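Local coordinates for putative NADPH:quinone oxidoreductase (Ralstonia eutropha, PDB 3IUP), which binds NADPH and probably uses it to reduce quinones, at residues 126-130 with 371-377; 139-145 with 331-335; 243-249 with 283-289. All coordinates share one frame; numbering follows the deposited sequence.

Contact 1 of 3, residues 126-130 with 371-377; sequences MYSQY and INPNKGL
Asn374 OD1 is gripped by two donors, the side-chain amide of Gln129 and a water. The Gln129 NE2–Asn374 OD1 bond is 3.0 Å long and almost straight, with 175° at the hydrogen; it leaves Gln129 in its own amide plane but reaches OD1 from above the carbonyl plane, since the two amides are turned 65° apart. The water gives OD1 a shorter bond and has only a weak link to Tyr130 OH. With CG anti to the carbonyl carbon (chi1 -77°), the Asn374 amide swings to Gln129, and ND2 donates a 2.9 Å bond to Gln129 O, meeting a lone pair in the carbonyl plane; ND2 also bonds to Ile39 O. Both ends of this amide are thereby held, which fixes its flip; Gln129 OE1 in turn accepts from Leu6 N. These bonds join two edges of the mixed sheet in which strands 130-134 and 369-372 pair with strand 34-43, probably the catalytic domain, as in medium-chain dehydrogenases. A type I turn from Asn372 to Lys375 presents Asn374, and Asn372 OD1 closes an Asx turn onto Asn374 N. A methyl, Leu377 CD1, packs on the amide carbon Gln129 CD at 3.4 Å. The apolar contact is Ile371 CD1, over the centre of one face of the Tyr127 ring, a CH-pi contact 3.5 Å from the centroid.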
loop_
_atom_site.group_PDB
_atom_site.type_symbol
_atom_site.label_atom_id
_atom_site.label_comp_id
_atom_site.label_asym_id
_atom_site.label_seq_id
_atom_site.Cartn_x
_atom_site.Cartn_y
_atom_site.Cartn_z
HETATM N N MSE A 126 -17.135 -18.334 -20.787
HETATM C CA MSE A 126 -18.243 -19.180 -20.305
HETATM C C MSE A 126 -19.617 -18.686 -20.710
HETATM O O MSE A 126 -20.596 -19.425 -20.541
HETATM C CB MSE A 126 -18.184 -19.425 -18.799
HETATM C CG MSE A 126 -16.845 -19.881 -18.272
HETATM SE SE MSE A 126 -16.394 -21.679 -18.995
HETATM C CE MSE A 126 -17.623 -22.630 -18.104
ATOM N N TYR A 127 -19.709 -17.479 -21.277
ATOM C CA TYR A 127 -20.978 -16.983 -21.826
ATOM C C TYR A 127 -21.105 -17.522 -23.273
ATOM O O TYR A 127 -20.918 -16.804 -24.265
ATOM C CB TYR A 127 -21.102 -15.475 -21.815
ATOM C CG TYR A 127 -20.990 -14.849 -20.443
ATOM C CD1 TYR A 127 -21.049 -15.592 -19.267
ATOM C CD2 TYR A 127 -20.759 -13.485 -20.329
ATOM C CE1 TYR A 127 -20.915 -14.966 -18.031
ATOM C CE2 TYR A 127 -20.627 -12.872 -19.110
ATOM C CZ TYR A 127 -20.729 -13.613 -17.942
ATOM O OH TYR A 127 -20.546 -12.980 -16.743
ATOM N N SER A 128 -21.369 -18.823 -23.323
ATOM C CA SER A 128 -21.230 -19.649 -24.555
ATOM C C SER A 128 -22.119 -20.835 -24.389
ATOM O O SER A 128 -22.231 -21.389 -23.292
ATOM C CB SER A 128 -19.797 -20.188 -24.750
ATOM O OG SER A 128 -18.845 -19.129 -24.771
ATOM N N GLN A 129 -22.746 -21.284 -25.465
ATOM C CA GLN A 129 -23.545 -22.491 -25.329
ATOM C C GLN A 129 -22.706 -23.725 -24.987
ATOM O O GLN A 129 -23.138 -24.566 -24.171
ATOM C CB GLN A 129 -24.324 -22.753 -26.605
ATOM C CG GLN A 129 -25.445 -21.781 -26.857
ATOM C CD GLN A 129 -26.278 -22.163 -28.072
ATOM O OE1 GLN A 129 -26.194 -21.532 -29.108
ATOM N NE2 GLN A 129 -27.103 -23.217 -27.929
ATOM N N TYR A 130 -21.532 -23.827 -25.615
ATOM C CA TYR A 130 -20.633 -25.014 -25.432
ATOM C C TYR A 130 -19.246 -24.536 -25.253
ATOM O O TYR A 130 -18.846 -23.584 -25.937
ATOM C CB TYR A 130 -20.666 -25.924 -26.679
ATOM C CG TYR A 130 -21.987 -26.583 -26.819
ATOM C CD1 TYR A 130 -22.257 -27.765 -26.139
ATOM C CD2 TYR A 130 -22.992 -26.005 -27.591
ATOM C CE1 TYR A 130 -23.506 -28.356 -26.234
ATOM C CE2 TYR A 130 -24.247 -26.570 -27.677
ATOM C CZ TYR A 130 -24.496 -27.742 -27.002
ATOM O OH TYR A 130 -25.733 -28.336 -27.066
ATOM N N ILE A 371 -26.681 -16.264 -16.001
ATOM C CA ILE A 371 -26.959 -16.545 -17.395
ATOM C C ILE A 371 -27.046 -18.031 -17.586
ATOM O O ILE A 371 -26.194 -18.810 -17.093
ATOM C CB ILE A 371 -25.858 -16.004 -18.335
ATOM C CG1 ILE A 371 -25.675 -14.491 -18.202
ATOM C CG2 ILE A 371 -26.132 -16.369 -19.847
ATOM C CD1 ILE A 371 -24.298 -14.006 -18.735
ATOM N N ASN A 372 -28.064 -18.458 -18.322
ATOM C CA ASN A 372 -28.086 -19.806 -18.843
ATOM C C ASN A 372 -27.928 -19.717 -20.349
ATOM O O ASN A 372 -28.886 -19.393 -21.052
ATOM C CB ASN A 372 -29.386 -20.524 -18.486
ATOM C CG ASN A 372 -29.475 -21.915 -19.120
ATOM O OD1 ASN A 372 -28.629 -22.319 -19.921
ATOM N ND2 ASN A 372 -30.484 -22.662 -18.721
ATOM N N PRO A 373 -26.718 -19.984 -20.871
ATOM C CA PRO A 373 -26.471 -19.777 -22.313
ATOM C C PRO A 373 -27.359 -20.571 -23.209
ATOM O O PRO A 373 -27.539 -20.199 -24.377
ATOM C CB PRO A 373 -25.018 -20.256 -22.485
ATOM C CG PRO A 373 -24.408 -19.923 -21.161
ATOM C CD PRO A 373 -25.471 -20.295 -20.163
ATOM N N ASN A 374 -27.853 -21.689 -22.714
ATOM C CA ASN A 374 -28.714 -22.510 -23.507
ATOM C C ASN A 374 -30.224 -22.278 -23.303
ATOM O O ASN A 374 -31.054 -22.943 -23.953
ATOM C CB ASN A 374 -28.325 -23.974 -23.300
ATOM C CG ASN A 374 -27.078 -24.330 -24.058
ATOM O OD1 ASN A 374 -27.141 -24.562 -25.259
ATOM N ND2 ASN A 374 -25.903 -24.328 -23.373
ATOM N N LYS A 375 -30.584 -21.335 -22.449
ATOM C CA LYS A 375 -31.998 -21.012 -22.217
ATOM C C LYS A 375 -32.659 -20.610 -23.531
ATOM O O LYS A 375 -32.154 -19.761 -24.271
ATOM C CB LYS A 375 -32.109 -19.873 -21.218
ATOM C CG LYS A 375 -33.511 -19.502 -20.827
ATOM C CD LYS A 375 -33.535 -18.719 -19.536
ATOM C CE LYS A 375 -34.952 -18.422 -19.063
ATOM N NZ LYS A 375 -35.285 -16.950 -19.155
ATOM N N GLY A 376 -33.791 -21.231 -23.836
ATOM C CA GLY A 376 -34.553 -20.849 -25.039
ATOM C C GLY A 376 -34.002 -21.415 -26.342
ATOM O O GLY A 376 -34.590 -21.217 -27.412
ATOM N N LEU A 377 -32.883 -22.139 -26.255
ATOM C CA LEU A 377 -32.161 -22.607 -27.424
ATOM C C LEU A 377 -32.187 -24.138 -27.518
ATOM O O LEU A 377 -32.358 -24.834 -26.519
ATOM C CB LEU A 377 -30.724 -22.089 -27.391
ATOM C CG LEU A 377 -30.545 -20.569 -27.460
ATOM C CD1 LEU A 377 -29.055 -20.235 -27.495
ATOM C CD2 LEU A 377 -31.277 -19.931 -28.651
HETATM O O HOH W 1 -28.500 -26.628 -26.348
#

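Contact 2 of 3, residues 139-145 with 331-335; sequences LVLPEGA and VAELK
Val331, in the last turn of helix 320-332, splits its two methyls between two partners of segment 139-145. Its CG1, set anti to the backbone N (chi1 164°), meets the proline ring at 3.8 Å from Pro142 CG, while CG2 reaches the branch point of the leucine at 4.0 Å from Leu139 CG. The Leu139 and Val331 side chains run past one another in opposite directions; Pro142 CG also approaches the backbone oxygen Val331 O. The helix ends here, Glu333 being the first residue to leave helical geometry, and the chain turns so that Leu334 faces the same surface. A single methyl of that leucine does the touching: Leu334 CD2 lies 3.8 Å from Pro142 CD and 4.0 Å from Leu141 CD2, with Ala145 CB at a similar range. The side chains of Leu141 and Pro142 each cross that of Leu334 at about a right angle. Lys335 supplies the polar end. Its extended chain carries NZ to 2.7 Å from Gly144 O, 49° out of the carbonyl plane; a long, weak ion pair to Asp149 adds to this. A water accepts from Lys335 NZ and donates to Glu143 O, so two successive carbonyls of the type II turn Pro142–Ala145 are engaged. Thus the C-terminal end of helix 320-332 packs against the end of strand 138-140 and the turn that follows it, consistent with the two-domain medium-chain dehydrogenase/reductase fold.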
loop_
_atom_site.group_PDB
_atom_site.type_symbol
_atom_site.label_atom_id
_atom_site.label_comp_id
_atom_site.label_asym_id
_atom_site.label_seq_id
_atom_site.Cartn_x
_atom_site.Cartn_y
_atom_site.Cartn_z
ATOM N N LEU A 139 -14.194 -28.965 -12.263
ATOM C CA LEU A 139 -14.494 -29.363 -10.894
ATOM C C LEU A 139 -15.791 -30.153 -10.933
ATOM O O LEU A 139 -16.838 -29.607 -11.285
ATOM C CB LEU A 139 -14.683 -28.117 -10.026
ATOM C CG LEU A 139 -14.846 -28.240 -8.519
ATOM C CD1 LEU A 139 -13.669 -29.008 -7.911
ATOM C CD2 LEU A 139 -14.923 -26.817 -7.964
ATOM N N VAL A 140 -15.739 -31.428 -10.555
ATOM C CA VAL A 140 -16.946 -32.267 -10.509
ATOM C C VAL A 140 -17.832 -31.860 -9.326
ATOM O O VAL A 140 -17.363 -31.777 -8.173
ATOM C CB VAL A 140 -16.603 -33.794 -10.442
ATOM C CG1 VAL A 140 -17.876 -34.616 -10.371
ATOM C CG2 VAL A 140 -15.784 -34.213 -11.662
ATOM N N LEU A 141 -19.095 -31.560 -9.610
ATOM C CA LEU A 141 -19.995 -31.046 -8.599
ATOM C C LEU A 141 -20.584 -32.207 -7.786
ATOM O O LEU A 141 -20.714 -33.313 -8.290
ATOM C CB LEU A 141 -21.108 -30.202 -9.234
ATOM C CG LEU A 141 -20.647 -28.828 -9.777
ATOM C CD1 LEU A 141 -21.824 -28.117 -10.402
ATOM C CD2 LEU A 141 -19.946 -27.968 -8.667
ATOM N N PRO A 142 -20.956 -31.952 -6.533
ATOM C CA PRO A 142 -21.515 -33.037 -5.730
ATOM C C PRO A 142 -22.905 -33.492 -6.174
ATOM O O PRO A 142 -23.596 -32.793 -6.892
ATOM C CB PRO A 142 -21.579 -32.428 -4.322
ATOM C CG PRO A 142 -21.576 -30.972 -4.491
ATOM C CD PRO A 142 -21.081 -30.642 -5.872
ATOM N N GLU A 143 -23.306 -34.676 -5.721
ATOM C CA GLU A 143 -24.598 -35.251 -6.065
ATOM C C GLU A 143 -25.695 -34.286 -5.673
ATOM O O GLU A 143 -25.642 -33.658 -4.611
ATOM C CB GLU A 143 -24.821 -36.606 -5.357
ATOM C CG GLU A 143 -25.623 -37.572 -6.226
ATOM C CD GLU A 143 -24.775 -38.170 -7.345
ATOM O OE1 GLU A 143 -23.749 -38.808 -7.012
ATOM O OE2 GLU A 143 -25.121 -38.018 -8.551
ATOM N N GLY A 144 -26.670 -34.129 -6.559
ATOM C CA GLY A 144 -27.793 -33.248 -6.289
ATOM C C GLY A 144 -27.499 -31.775 -6.514
ATOM O O GLY A 144 -28.356 -30.935 -6.232
ATOM N N ALA A 145 -26.311 -31.436 -7.034
ATOM C CA ALA A 145 -26.021 -30.048 -7.412
ATOM C C ALA A 145 -26.391 -29.824 -8.890
ATOM O O ALA A 145 -25.935 -30.544 -9.747
ATOM C CB ALA A 145 -24.560 -29.734 -7.180
ATOM N N VAL A 331 -16.798 -27.498 -2.444
ATOM C CA VAL A 331 -17.706 -28.579 -2.862
ATOM C C VAL A 331 -18.499 -29.113 -1.666
ATOM O O VAL A 331 -19.713 -29.282 -1.751
ATOM C CB VAL A 331 -16.967 -29.694 -3.638
ATOM C CG1 VAL A 331 -17.852 -31.012 -3.724
ATOM C CG2 VAL A 331 -16.557 -29.151 -5.026
ATOM N N ALA A 332 -17.821 -29.286 -0.530
ATOM C CA ALA A 332 -18.431 -29.839 0.662
ATOM C C ALA A 332 -19.525 -28.938 1.243
ATOM O O ALA A 332 -20.436 -29.432 1.875
ATOM C CB ALA A 332 -17.342 -30.109 1.728
ATOM N N GLU A 333 -19.432 -27.628 1.030
ATOM C CA GLU A 333 -20.339 -26.663 1.663
ATOM C C GLU A 333 -20.974 -25.811 0.594
ATOM O O GLU A 333 -21.328 -24.631 0.819
ATOM C CB GLU A 333 -19.566 -25.818 2.674
ATOM C CG GLU A 333 -19.028 -26.652 3.848
ATOM C CD GLU A 333 -18.036 -25.922 4.731
ATOM O OE1 GLU A 333 -18.055 -24.665 4.824
ATOM O OE2 GLU A 333 -17.216 -26.627 5.368
ATOM N N LEU A 334 -21.170 -26.431 -0.567
ATOM C CA LEU A 334 -21.585 -25.711 -1.755
ATOM C C LEU A 334 -22.915 -25.026 -1.565
ATOM O O LEU A 334 -23.093 -23.901 -2.008
ATOM C CB LEU A 334 -21.631 -26.634 -2.976
ATOM C CG LEU A 334 -21.922 -25.945 -4.309
ATOM C CD1 LEU A 334 -20.865 -24.932 -4.655
ATOM C CD2 LEU A 334 -22.020 -27.007 -5.427
ATOM N N LYS A 335 -23.848 -25.703 -0.900
ATOM C CA LYS A 335 -25.203 -25.175 -0.750
ATOM C C LYS A 335 -25.440 -24.527 0.617
ATOM O O LYS A 335 -26.532 -24.009 0.889
ATOM C CB LYS A 335 -26.226 -26.292 -1.005
ATOM C CG LYS A 335 -26.391 -26.721 -2.460
ATOM C CD LYS A 335 -27.473 -27.759 -2.555
ATOM C CE LYS A 335 -27.732 -28.178 -3.961
ATOM N NZ LYS A 335 -28.610 -29.374 -4.047
HETATM O O HOH W 2 -26.667 -31.141 -3.347
#

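Contact 3 of 3, residues 243-249 with 283-289; sequences IAFDATG and VYLYGGL. With NDP (NADPH dihydro-nicotinamide-adenine-dinucleotide phosphate), chain C.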
loop_
_atom_site.group_PDB
_atom_site.type_symbol
_atom_site.label_atom_id
_atom_site.label_comp_id
_atom_site.label_asym_id
_atom_site.label_seq_id
_atom_site.Cartn_x
_atom_site.Cartn_y
_atom_site.Cartn_z
ATOM N N ILE A 243 -6.062 -6.758 9.298
ATOM C CA ILE A 243 -6.116 -6.846 7.834
ATOM C C ILE A 243 -7.531 -6.615 7.347
ATOM O O ILE A 243 -8.498 -7.071 7.985
ATOM C CB ILE A 243 -5.547 -8.220 7.330
ATOM C CG1 ILE A 243 -5.445 -8.259 5.800
ATOM C CG2 ILE A 243 -6.332 -9.450 7.840
ATOM C CD1 ILE A 243 -4.621 -9.494 5.275
ATOM N N ALA A 244 -7.659 -5.858 6.267
ATOM C CA ALA A 244 -8.942 -5.564 5.668
ATOM C C ALA A 244 -8.902 -5.894 4.207
ATOM O O ALA A 244 -7.886 -5.618 3.518
ATOM C CB ALA A 244 -9.317 -4.029 5.830
ATOM N N PHE A 245 -10.047 -6.348 3.708
ATOM C CA PHE A 245 -10.284 -6.456 2.282
ATOM C C PHE A 245 -11.375 -5.499 1.882
ATOM O O PHE A 245 -12.526 -5.624 2.361
ATOM C CB PHE A 245 -10.638 -7.873 1.920
ATOM C CG PHE A 245 -9.493 -8.811 2.081
ATOM C CD1 PHE A 245 -9.205 -9.340 3.294
ATOM C CD2 PHE A 245 -8.685 -9.115 0.974
ATOM C CE1 PHE A 245 -8.076 -10.192 3.436
ATOM C CE2 PHE A 245 -7.608 -9.915 1.107
ATOM C CZ PHE A 245 -7.303 -10.454 2.311
ATOM N N ASP A 246 -10.995 -4.526 1.066
ATOM C CA ASP A 246 -11.880 -3.468 0.631
ATOM C C ASP A 246 -12.301 -3.642 -0.837
ATOM O O ASP A 246 -11.475 -3.586 -1.742
ATOM C CB ASP A 246 -11.226 -2.146 0.834
ATOM C CG ASP A 246 -12.061 -0.988 0.289
ATOM O OD1 ASP A 246 -13.303 -1.000 0.467
ATOM O OD2 ASP A 246 -11.457 -0.080 -0.283
ATOM N N ALA A 247 -13.600 -3.786 -1.055
ATOM C CA ALA A 247 -14.147 -3.956 -2.387
ATOM C C ALA A 247 -14.385 -2.631 -3.065
ATOM O O ALA A 247 -14.602 -2.593 -4.288
ATOM C CB ALA A 247 -15.484 -4.746 -2.320
ATOM N N THR A 248 -14.350 -1.539 -2.290
ATOM C CA THR A 248 -14.689 -0.235 -2.833
ATOM C C THR A 248 -13.550 0.386 -3.624
ATOM O O THR A 248 -13.730 0.814 -4.776
ATOM C CB THR A 248 -15.254 0.699 -1.766
ATOM O OG1 THR A 248 -14.262 1.071 -0.805
ATOM C CG2 THR A 248 -16.466 -0.004 -1.083
ATOM N N GLY A 249 -12.367 0.371 -3.022
ATOM C CA GLY A 249 -11.153 0.813 -3.688
ATOM C C GLY A 249 -10.964 2.315 -3.678
ATOM O O GLY A 249 -10.063 2.887 -3.029
ATOM N N VAL A 283 -4.424 -3.144 4.240
ATOM C CA VAL A 283 -5.702 -3.064 3.491
ATOM C C VAL A 283 -5.457 -3.512 2.080
ATOM O O VAL A 283 -4.607 -2.918 1.401
ATOM C CB VAL A 283 -6.303 -1.669 3.491
ATOM C CG1 VAL A 283 -7.594 -1.653 2.560
ATOM C CG2 VAL A 283 -6.664 -1.250 4.921
ATOM N N TYR A 284 -6.138 -4.558 1.632
ATOM C CA TYR A 284 -6.103 -4.968 0.233
ATOM C C TYR A 284 -7.320 -4.395 -0.487
ATOM O O TYR A 284 -8.458 -4.620 -0.062
ATOM C CB TYR A 284 -6.055 -6.457 0.142
ATOM C CG TYR A 284 -4.696 -7.016 0.458
ATOM C CD1 TYR A 284 -3.639 -6.765 -0.378
ATOM C CD2 TYR A 284 -4.477 -7.828 1.599
ATOM C CE1 TYR A 284 -2.383 -7.294 -0.123
ATOM C CE2 TYR A 284 -3.222 -8.367 1.860
ATOM C CZ TYR A 284 -2.185 -8.079 0.998
ATOM O OH TYR A 284 -0.911 -8.560 1.188
ATOM N N LEU A 285 -7.075 -3.673 -1.581
ATOM C CA LEU A 285 -8.154 -3.168 -2.415
ATOM C C LEU A 285 -8.370 -4.285 -3.443
ATOM O O LEU A 285 -7.629 -4.389 -4.418
ATOM C CB LEU A 285 -7.789 -1.859 -3.057
ATOM C CG LEU A 285 -7.345 -0.727 -2.146
ATOM C CD1 LEU A 285 -7.181 0.619 -2.915
ATOM C CD2 LEU A 285 -8.230 -0.566 -0.922
ATOM N N TYR A 286 -9.350 -5.146 -3.225
ATOM C CA TYR A 286 -9.585 -6.301 -4.098
ATOM C C TYR A 286 -10.743 -6.035 -5.073
ATOM O O TYR A 286 -11.040 -6.850 -5.931
ATOM C CB TYR A 286 -9.797 -7.597 -3.281
ATOM C CG TYR A 286 -11.204 -7.769 -2.783
ATOM C CD1 TYR A 286 -11.686 -7.008 -1.732
ATOM C CD2 TYR A 286 -12.045 -8.689 -3.361
ATOM C CE1 TYR A 286 -12.966 -7.180 -1.258
ATOM C CE2 TYR A 286 -13.344 -8.858 -2.919
ATOM C CZ TYR A 286 -13.811 -8.079 -1.891
ATOM O OH TYR A 286 -15.107 -8.278 -1.481
ATOM N N GLY A 287 -11.394 -4.900 -4.927
ATOM C CA GLY A 287 -12.402 -4.467 -5.887
ATOM C C GLY A 287 -12.288 -2.999 -6.137
ATOM O O GLY A 287 -11.520 -2.262 -5.489
ATOM N N GLY A 288 -13.054 -2.545 -7.100
ATOM C CA GLY A 288 -13.106 -1.146 -7.411
ATOM C C GLY A 288 -14.504 -0.654 -7.642
ATOM O O GLY A 288 -14.737 0.149 -8.572
ATOM N N LEU A 289 -15.420 -1.052 -6.758
ATOM C CA LEU A 289 -16.811 -0.669 -6.888
ATOM C C LEU A 289 -16.958 0.826 -6.918
ATOM O O LEU A 289 -17.802 1.309 -7.680
ATOM C CB LEU A 289 -17.684 -1.246 -5.776
ATOM C CG LEU A 289 -17.689 -2.785 -5.799
ATOM C CD1 LEU A 289 -18.180 -3.312 -4.445
ATOM C CD2 LEU A 289 -18.479 -3.357 -6.951
HETATM P PA NDP C . -22.350 -8.481 -5.518
HETATM O O1A NDP C . -23.006 -9.643 -4.955
HETATM O O2A NDP C . -22.815 -7.947 -6.817
HETATM O O5B NDP C . -22.514 -7.313 -4.357
HETATM C C5B NDP C . -21.864 -6.063 -4.613
HETATM C C4B NDP C . -21.955 -5.219 -3.379
HETATM O O4B NDP C . -21.272 -4.038 -3.683
HETATM C C3B NDP C . -23.400 -4.861 -2.995
HETATM O O3B NDP C . -23.709 -5.046 -1.629
HETATM C C2B NDP C . -23.484 -3.350 -3.303
HETATM O O2B NDP C . -24.309 -2.612 -2.401
HETATM C C1B NDP C . -22.025 -2.942 -3.149
HETATM N N9A NDP C . -21.667 -1.749 -3.926
HETATM C C8A NDP C . -21.919 -1.572 -5.271
HETATM N N7A NDP C . -21.379 -0.404 -5.661
HETATM C C5A NDP C . -20.757 0.181 -4.574
HETATM C C6A NDP C . -20.046 1.380 -4.370
HETATM N N6A NDP C . -19.891 2.322 -5.318
HETATM N N1A NDP C . -19.540 1.654 -3.116
HETATM C C2A NDP C . -19.740 0.811 -2.067
HETATM N N3A NDP C . -20.433 -0.360 -2.270
HETATM C C4A NDP C . -20.933 -0.671 -3.490
HETATM O O3 NDP C . -20.750 -8.624 -5.705
HETATM P PN NDP C . -19.907 -9.929 -5.548
HETATM O O1N NDP C . -20.093 -10.603 -4.287
HETATM O O2N NDP C . -19.987 -10.796 -6.772
HETATM O O5D NDP C . -18.413 -9.277 -5.545
HETATM C C5D NDP C . -17.972 -8.546 -4.390
HETATM C C4D NDP C . -16.676 -7.811 -4.715
HETATM O O4D NDP C . -15.623 -8.799 -4.699
HETATM C C3D NDP C . -16.624 -7.092 -6.078
HETATM O O3D NDP C . -15.929 -5.865 -5.988
HETATM C C2D NDP C . -15.806 -8.068 -6.908
HETATM O O2D NDP C . -15.154 -7.515 -8.042
HETATM C C1D NDP C . -14.811 -8.526 -5.839
HETATM N N1N NDP C . -14.049 -9.739 -6.218
HETATM C C2N NDP C . -12.721 -9.567 -6.430
HETATM C C3N NDP C . -11.919 -10.613 -6.804
HETATM C C7N NDP C . -10.416 -10.431 -6.902
HETATM O O7N NDP C . -9.699 -11.512 -7.408
HETATM N N7N NDP C . -9.763 -9.311 -6.566
HETATM C C4N NDP C . -12.433 -11.996 -6.709
HETATM C C5N NDP C . -13.916 -12.083 -6.447
HETATM C C6N NDP C . -14.668 -10.941 -6.201
HETATM P P2B NDP C . -25.442 -1.557 -2.954
HETATM O O1X NDP C . -26.775 -2.318 -2.975
HETATM O O2X NDP C . -25.111 -1.008 -4.338
HETATM O O3X NDP C . -25.433 -0.436 -1.903
#
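Ala244, Phe245 and Asp246 pair in parallel register with Val283, Tyr284 and Leu285, joining the two strands of a beta-alpha-beta unit in the Rossmann-type sheet that binds NADPH; the strand axes lie 4.7 Å apart at 16°. A backbone hydrogen-bond ladder continues past the strands. Tyr284 N donates to Ala244 O and Asp246 N to Tyr284 O, both at 2.8 Å. Beyond them Tyr286 N bonds to Asp246 O, which Gly287 N reaches only weakly, and Leu289 N donates to Ala247 O. Carboxylate bonds brace the turn after strand 243-246: Asp246 OD1 takes Thr248 N from above its plane, closing an Asx turn, and accepts Thr248 OG1 on its syn lone pair at 2.6 Å. Asp246 OD2 accepts Gly249 N. Among apolar contacts, the Phe245 and Tyr284 side chains lie side by side, pointing the same way; their ring planes are at 27° but slid apart, so they barely overlap. Ile243 CD1 meets the edge of that tyrosine ring, whose OH bonds to Glu170. Toward the cofactor, Thr248 CG2 lies 3.5 Å from adenine C2A. Tyr286 CG sits between its backbone N and carbonyl carbon (chi1 83°), bringing CD2 to 3.3 Å from NADPH C2N, while OH bonds to His177 NE2. The nicotinamide amide nitrogen N7N donates a nearly straight 2.8 Å bond to Tyr286 O.

Overall arrangement
The three contacts are nested along the chain: contact 3 falls inside the loop closed by contact 2, which itself lies inside that of contact 1. Contacts 1 and 2 reach the same mixed sheet of the GroES-like part, their centres about 21 Å apart and nearest atoms about 9 Å apart. Contact 3 belongs to the separate parallel sheet and lies across the chain's centre from both, with its centre about 32 Å from that of contact 1 and about 29 Å from that of contact 2. Of the three, it is the one that supplies residues of the NADPH pocket. Nearest atoms of contacts 1 and 3 are about 14 Å apart, and the Tyr127 side chain is about 10 Å from NADPH.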